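Local coordinates for protein isomaltose glucohydrolase (Kribbella flavida, PDB 5Z3E) that hydrolyses the alpha-1,6-glucosidic linkage of isomaltose from its non-reducing end, releasing beta-D-glucose and D-glucose inside the cell, at residues Gln149-Val161 with Thr208-Cys222. The protein carries 1 engineered substitution. Sequence-based numbering, arbitrary orientation.
Sequences QTDGYGMWLWSVV and TLGAIHGGLVAVGTC
V161 packs both methyl branches on A218 and V219, near the C-terminal end of helix 206-220. CG1, anti to the backbone N (chi1 170°), reaches the backbone of A218, with V161 CG1 3.6 Å from A218 O. The other branch meets V219, V161 CG2 lying 3.7 Å from V219 CG1, and the two side chains cross at about a right angle. A218 CB packs against both V161 CB and W158 CA, 4.0 Å from each.

One turn back, L157 lays its CB over G215, 3.7 Å from G215 CA. Its CD2 goes on toward V219. At the other end A211 points its methyl at helix 151-167, where A211 CB meets D151 O at 3.7 Å and the side chain of M155.

Segments 151-161 and 208-220 run roughly parallel, at 35°, as neighbours in the (alpha/alpha)6 barrel of glycoside hydrolase family 15. Their axes come within 6.9 Å. G154 and G215 permit this: bare backbones meet, and G215 CA lies 3.3 Å from G154 O in a CA-H...O contact.

Near the N-terminal ends a water bridges the helices, donating to D151 OD1 and accepting from T208 OG1. D151 OD2 forms a salt bridge with R75. T208 lies close to D195, the predicted proton acceptor, so this end of the pair probably borders the active site.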
loop_
_atom_site.group_PDB
_atom_site.type_symbol
_atom_site.label_atom_id
_atom_site.label_comp_id
_atom_site.label_asym_id
_atom_site.label_seq_id
_atom_site.Cartn_x
_atom_site.Cartn_y
_atom_site.Cartn_z
ATOM N N GLN A 149 -8.947 -7.611 5.867
ATOM C CA GLN A 149 -7.917 -6.580 5.949
ATOM C C GLN A 149 -8.598 -5.227 5.983
ATOM O O GLN A 149 -9.545 -5.008 5.207
ATOM C CB GLN A 149 -7.006 -6.586 4.710
ATOM C CG GLN A 149 -6.081 -7.800 4.626
ATOM C CD GLN A 149 -5.237 -7.823 3.348
ATOM O OE1 GLN A 149 -5.623 -7.270 2.337
ATOM N NE2 GLN A 149 -4.084 -8.453 3.393
ATOM N N THR A 150 -8.082 -4.289 6.769
ATOM C CA THR A 150 -8.587 -2.920 6.761
ATOM C C THR A 150 -7.640 -1.922 6.106
ATOM O O THR A 150 -8.022 -0.770 5.905
ATOM C CB THR A 150 -8.911 -2.489 8.179
ATOM O OG1 THR A 150 -7.759 -2.758 8.960
ATOM C CG2 THR A 150 -10.157 -3.214 8.709
ATOM N N ASP A 151 -6.410 -2.325 5.787
ATOM C CA ASP A 151 -5.418 -1.362 5.301
ATOM C C ASP A 151 -5.836 -0.663 4.025
ATOM O O ASP A 151 -5.554 0.529 3.844
ATOM C CB ASP A 151 -4.042 -2.019 5.097
ATOM C CG ASP A 151 -4.050 -3.106 4.076
ATOM O OD1 ASP A 151 -4.693 -4.144 4.345
ATOM O OD2 ASP A 151 -3.457 -2.911 2.995
ATOM N N GLY A 152 -6.464 -1.387 3.105
ATOM C CA GLY A 152 -6.717 -0.830 1.792
ATOM C C GLY A 152 -7.644 0.365 1.819
ATOM O O GLY A 152 -7.514 1.295 1.027
ATOM N N TYR A 153 -8.608 0.360 2.740
ATOM C CA TYR A 153 -9.520 1.476 2.872
ATOM C C TYR A 153 -8.790 2.724 3.350
ATOM O O TYR A 153 -9.085 3.833 2.905
ATOM C CB TYR A 153 -10.694 1.086 3.821
ATOM C CG TYR A 153 -11.478 -0.084 3.250
ATOM C CD1 TYR A 153 -12.386 0.105 2.215
ATOM C CD2 TYR A 153 -11.286 -1.380 3.671
ATOM C CE1 TYR A 153 -13.022 -0.961 1.609
ATOM C CE2 TYR A 153 -11.905 -2.448 3.070
ATOM C CZ TYR A 153 -12.768 -2.247 2.003
ATOM O OH TYR A 153 -13.391 -3.255 1.320
ATOM N N GLY A 154 -7.831 2.555 4.269
ATOM C CA GLY A 154 -7.014 3.680 4.701
ATOM C C GLY A 154 -6.139 4.209 3.580
ATOM O O GLY A 154 -6.004 5.424 3.387
ATOM N N MET A 155 -5.515 3.304 2.825
ATOM C CA MET A 155 -4.699 3.720 1.701
ATOM C C MET A 155 -5.513 4.492 0.692
ATOM O O MET A 155 -5.034 5.482 0.130
ATOM C CB MET A 155 -4.026 2.525 1.048
ATOM C CG MET A 155 -3.143 1.761 1.997
ATOM S SD MET A 155 -2.005 0.747 1.083
ATOM C CE MET A 155 -1.263 -0.229 2.381
ATOM N N TRP A 156 -6.748 4.060 0.420
ATOM C CA TRP A 156 -7.522 4.755 -0.593
ATOM C C TRP A 156 -7.796 6.193 -0.167
ATOM O O TRP A 156 -7.663 7.126 -0.961
ATOM C CB TRP A 156 -8.833 4.040 -0.917
ATOM C CG TRP A 156 -9.547 4.803 -2.000
ATOM C CD1 TRP A 156 -9.072 5.045 -3.241
ATOM C CD2 TRP A 156 -10.765 5.547 -1.897
ATOM N NE1 TRP A 156 -9.913 5.854 -3.943
ATOM C CE2 TRP A 156 -10.959 6.192 -3.137
ATOM C CE3 TRP A 156 -11.720 5.726 -0.884
ATOM C CZ2 TRP A 156 -12.092 6.970 -3.404
ATOM C CZ3 TRP A 156 -12.827 6.506 -1.162
ATOM C CH2 TRP A 156 -13.004 7.116 -2.411
ATOM N N LEU A 157 -8.182 6.399 1.101
ATOM C CA LEU A 157 -8.402 7.755 1.584
ATOM C C LEU A 157 -7.162 8.615 1.382
ATOM O O LEU A 157 -7.240 9.758 0.911
ATOM C CB LEU A 157 -8.784 7.729 3.054
ATOM C CG LEU A 157 -10.171 7.164 3.363
ATOM C CD1 LEU A 157 -10.382 7.195 4.872
ATOM C CD2 LEU A 157 -11.286 7.927 2.659
ATOM N N TRP A 158 -5.996 8.101 1.777
ATOM C CA TRP A 158 -4.755 8.825 1.546
ATOM C C TRP A 158 -4.572 9.150 0.072
ATOM O O TRP A 158 -4.237 10.281 -0.311
ATOM C CB TRP A 158 -3.566 8.007 2.094
ATOM C CG TRP A 158 -2.242 8.405 1.526
ATOM C CD1 TRP A 158 -1.497 9.511 1.824
ATOM C CD2 TRP A 158 -1.539 7.731 0.461
ATOM N NE1 TRP A 158 -0.376 9.547 1.023
ATOM C CE2 TRP A 158 -0.385 8.472 0.188
ATOM C CE3 TRP A 158 -1.759 6.551 -0.246
ATOM C CZ2 TRP A 158 0.549 8.074 -0.795
ATOM C CZ3 TRP A 158 -0.850 6.145 -1.199
ATOM C CH2 TRP A 158 0.290 6.909 -1.452
ATOM N N SER A 159 -4.775 8.162 -0.786
ATOM C CA SER A 159 -4.531 8.318 -2.211
ATOM C C SER A 159 -5.441 9.369 -2.842
ATOM O O SER A 159 -4.987 10.227 -3.612
ATOM C CB SER A 159 -4.682 6.968 -2.897
ATOM O OG SER A 159 -4.626 7.052 -4.288
ATOM N N VAL A 160 -6.733 9.292 -2.570
ATOM C CA VAL A 160 -7.669 10.195 -3.237
ATOM C C VAL A 160 -7.464 11.629 -2.767
ATOM O O VAL A 160 -7.501 12.559 -3.572
ATOM C CB VAL A 160 -9.134 9.689 -3.107
ATOM C CG1 VAL A 160 -9.696 9.793 -1.702
ATOM C CG2 VAL A 160 -10.022 10.421 -4.096
ATOM N N VAL A 161 -7.216 11.833 -1.470
ATOM C CA VAL A 161 -6.950 13.177 -0.968
ATOM C C VAL A 161 -5.684 13.724 -1.596
ATOM O O VAL A 161 -5.626 14.892 -2.015
ATOM C CB VAL A 161 -6.867 13.164 0.565
ATOM C CG1 VAL A 161 -6.345 14.501 1.094
ATOM C CG2 VAL A 161 -8.229 12.869 1.173
ATOM N N THR A 208 -0.659 -1.819 8.943
ATOM C CA THR A 208 -2.107 -1.681 8.756
ATOM C C THR A 208 -2.638 -0.490 9.550
ATOM O O THR A 208 -3.317 0.380 9.008
ATOM C CB THR A 208 -2.834 -2.978 9.111
ATOM O OG1 THR A 208 -2.369 -3.990 8.231
ATOM C CG2 THR A 208 -4.331 -2.798 9.026
ATOM N N LEU A 209 -2.285 -0.441 10.831
ATOM C CA LEU A 209 -2.587 0.731 11.649
ATOM C C LEU A 209 -2.051 1.975 10.981
ATOM O O LEU A 209 -2.707 3.030 10.969
ATOM C CB LEU A 209 -1.997 0.552 13.042
ATOM C CG LEU A 209 -2.677 -0.516 13.895
ATOM C CD1 LEU A 209 -1.803 -0.860 15.098
ATOM C CD2 LEU A 209 -4.060 -0.076 14.342
ATOM N N GLY A 210 -0.837 1.908 10.425
ATOM C CA GLY A 210 -0.257 3.045 9.760
ATOM C C GLY A 210 -1.054 3.487 8.546
ATOM O O GLY A 210 -1.278 4.691 8.354
ATOM N N ALA A 211 -1.475 2.549 7.706
ATOM C CA ALA A 211 -2.280 2.879 6.540
ATOM C C ALA A 211 -3.563 3.596 6.947
ATOM O O ALA A 211 -3.986 4.564 6.321
ATOM C CB ALA A 211 -2.600 1.620 5.767
ATOM N N ILE A 212 -4.228 3.073 7.989
ATOM C CA ILE A 212 -5.449 3.703 8.480
ATOM C C ILE A 212 -5.150 5.117 8.961
ATOM O O ILE A 212 -5.862 6.059 8.629
ATOM C CB ILE A 212 -6.107 2.821 9.557
ATOM C CG1 ILE A 212 -6.500 1.466 8.974
ATOM C CG2 ILE A 212 -7.303 3.561 10.161
ATOM C CD1 ILE A 212 -7.002 0.481 10.009
ATOM N N HIS A 213 -4.104 5.263 9.767
ATOM C CA HIS A 213 -3.674 6.567 10.231
ATOM C C HIS A 213 -3.470 7.526 9.080
ATOM O O HIS A 213 -3.918 8.673 9.125
ATOM C CB HIS A 213 -2.386 6.407 11.042
ATOM C CG HIS A 213 -1.788 7.693 11.516
ATOM N ND1 HIS A 213 -0.952 8.477 10.761
ATOM C CD2 HIS A 213 -1.917 8.341 12.697
ATOM C CE1 HIS A 213 -0.603 9.539 11.484
ATOM N NE2 HIS A 213 -1.175 9.491 12.663
ATOM N N GLY A 214 -2.737 7.093 8.053
ATOM C CA GLY A 214 -2.475 7.975 6.939
ATOM C C GLY A 214 -3.748 8.456 6.271
ATOM O O GLY A 214 -3.868 9.640 5.910
ATOM N N GLY A 215 -4.708 7.561 6.064
ATOM C CA GLY A 215 -5.963 7.961 5.478
ATOM C C GLY A 215 -6.759 8.916 6.346
ATOM O O GLY A 215 -7.342 9.885 5.848
ATOM N N LEU A 216 -6.822 8.635 7.640
ATOM C CA LEU A 216 -7.565 9.482 8.565
ATOM C C LEU A 216 -6.956 10.861 8.697
ATOM O O LEU A 216 -7.674 11.862 8.731
ATOM C CB LEU A 216 -7.700 8.794 9.918
ATOM C CG LEU A 216 -8.549 7.528 9.949
ATOM C CD1 LEU A 216 -8.567 6.964 11.358
ATOM C CD2 LEU A 216 -9.960 7.751 9.431
ATOM N N VAL A 217 -5.623 10.953 8.781
ATOM C CA VAL A 217 -4.990 12.258 8.844
ATOM C C VAL A 217 -5.207 12.998 7.522
ATOM O O VAL A 217 -5.432 14.219 7.533
ATOM C CB VAL A 217 -3.507 12.158 9.230
ATOM C CG1 VAL A 217 -2.802 13.489 9.095
ATOM C CG2 VAL A 217 -3.372 11.637 10.647
ATOM N N ALA A 218 -5.160 12.292 6.397
ATOM C CA ALA A 218 -5.371 12.949 5.117
ATOM C C ALA A 218 -6.743 13.622 5.083
ATOM O O ALA A 218 -6.850 14.789 4.692
ATOM C CB ALA A 218 -5.213 11.962 3.980
ATOM N N VAL A 219 -7.807 12.925 5.465
ATOM C CA VAL A 219 -9.118 13.563 5.413
ATOM C C VAL A 219 -9.315 14.568 6.532
ATOM O O VAL A 219 -9.970 15.596 6.318
ATOM C CB VAL A 219 -10.294 12.534 5.383
ATOM C CG1 VAL A 219 -10.256 11.718 4.110
ATOM C CG2 VAL A 219 -10.342 11.639 6.606
ATOM N N GLY A 220 -8.761 14.326 7.717
ATOM C CA GLY A 220 -8.962 15.212 8.841
ATOM C C GLY A 220 -8.219 16.524 8.764
ATOM O O GLY A 220 -8.541 17.466 9.491
ATOM N N THR A 221 -7.222 16.615 7.875
ATOM C CA THR A 221 -6.455 17.839 7.651
ATOM C C THR A 221 -6.739 18.449 6.291
ATOM O O THR A 221 -6.085 19.383 5.887
ATOM C CB THR A 221 -4.957 17.610 7.815
ATOM O OG1 THR A 221 -4.479 16.727 6.797
ATOM C CG2 THR A 221 -4.590 17.104 9.180
ATOM N N CYS A 222 -7.769 17.971 5.603
ATOM C CA CYS A 222 -8.094 18.439 4.268
ATOM C C CYS A 222 -9.109 19.580 4.357
ATOM O O CYS A 222 -10.239 19.388 4.794
ATOM C CB CYS A 222 -8.674 17.281 3.481
ATOM S SG CYS A 222 -9.202 17.719 1.819
HETATM O O HOH W 1 -4.252 -5.245 6.777
#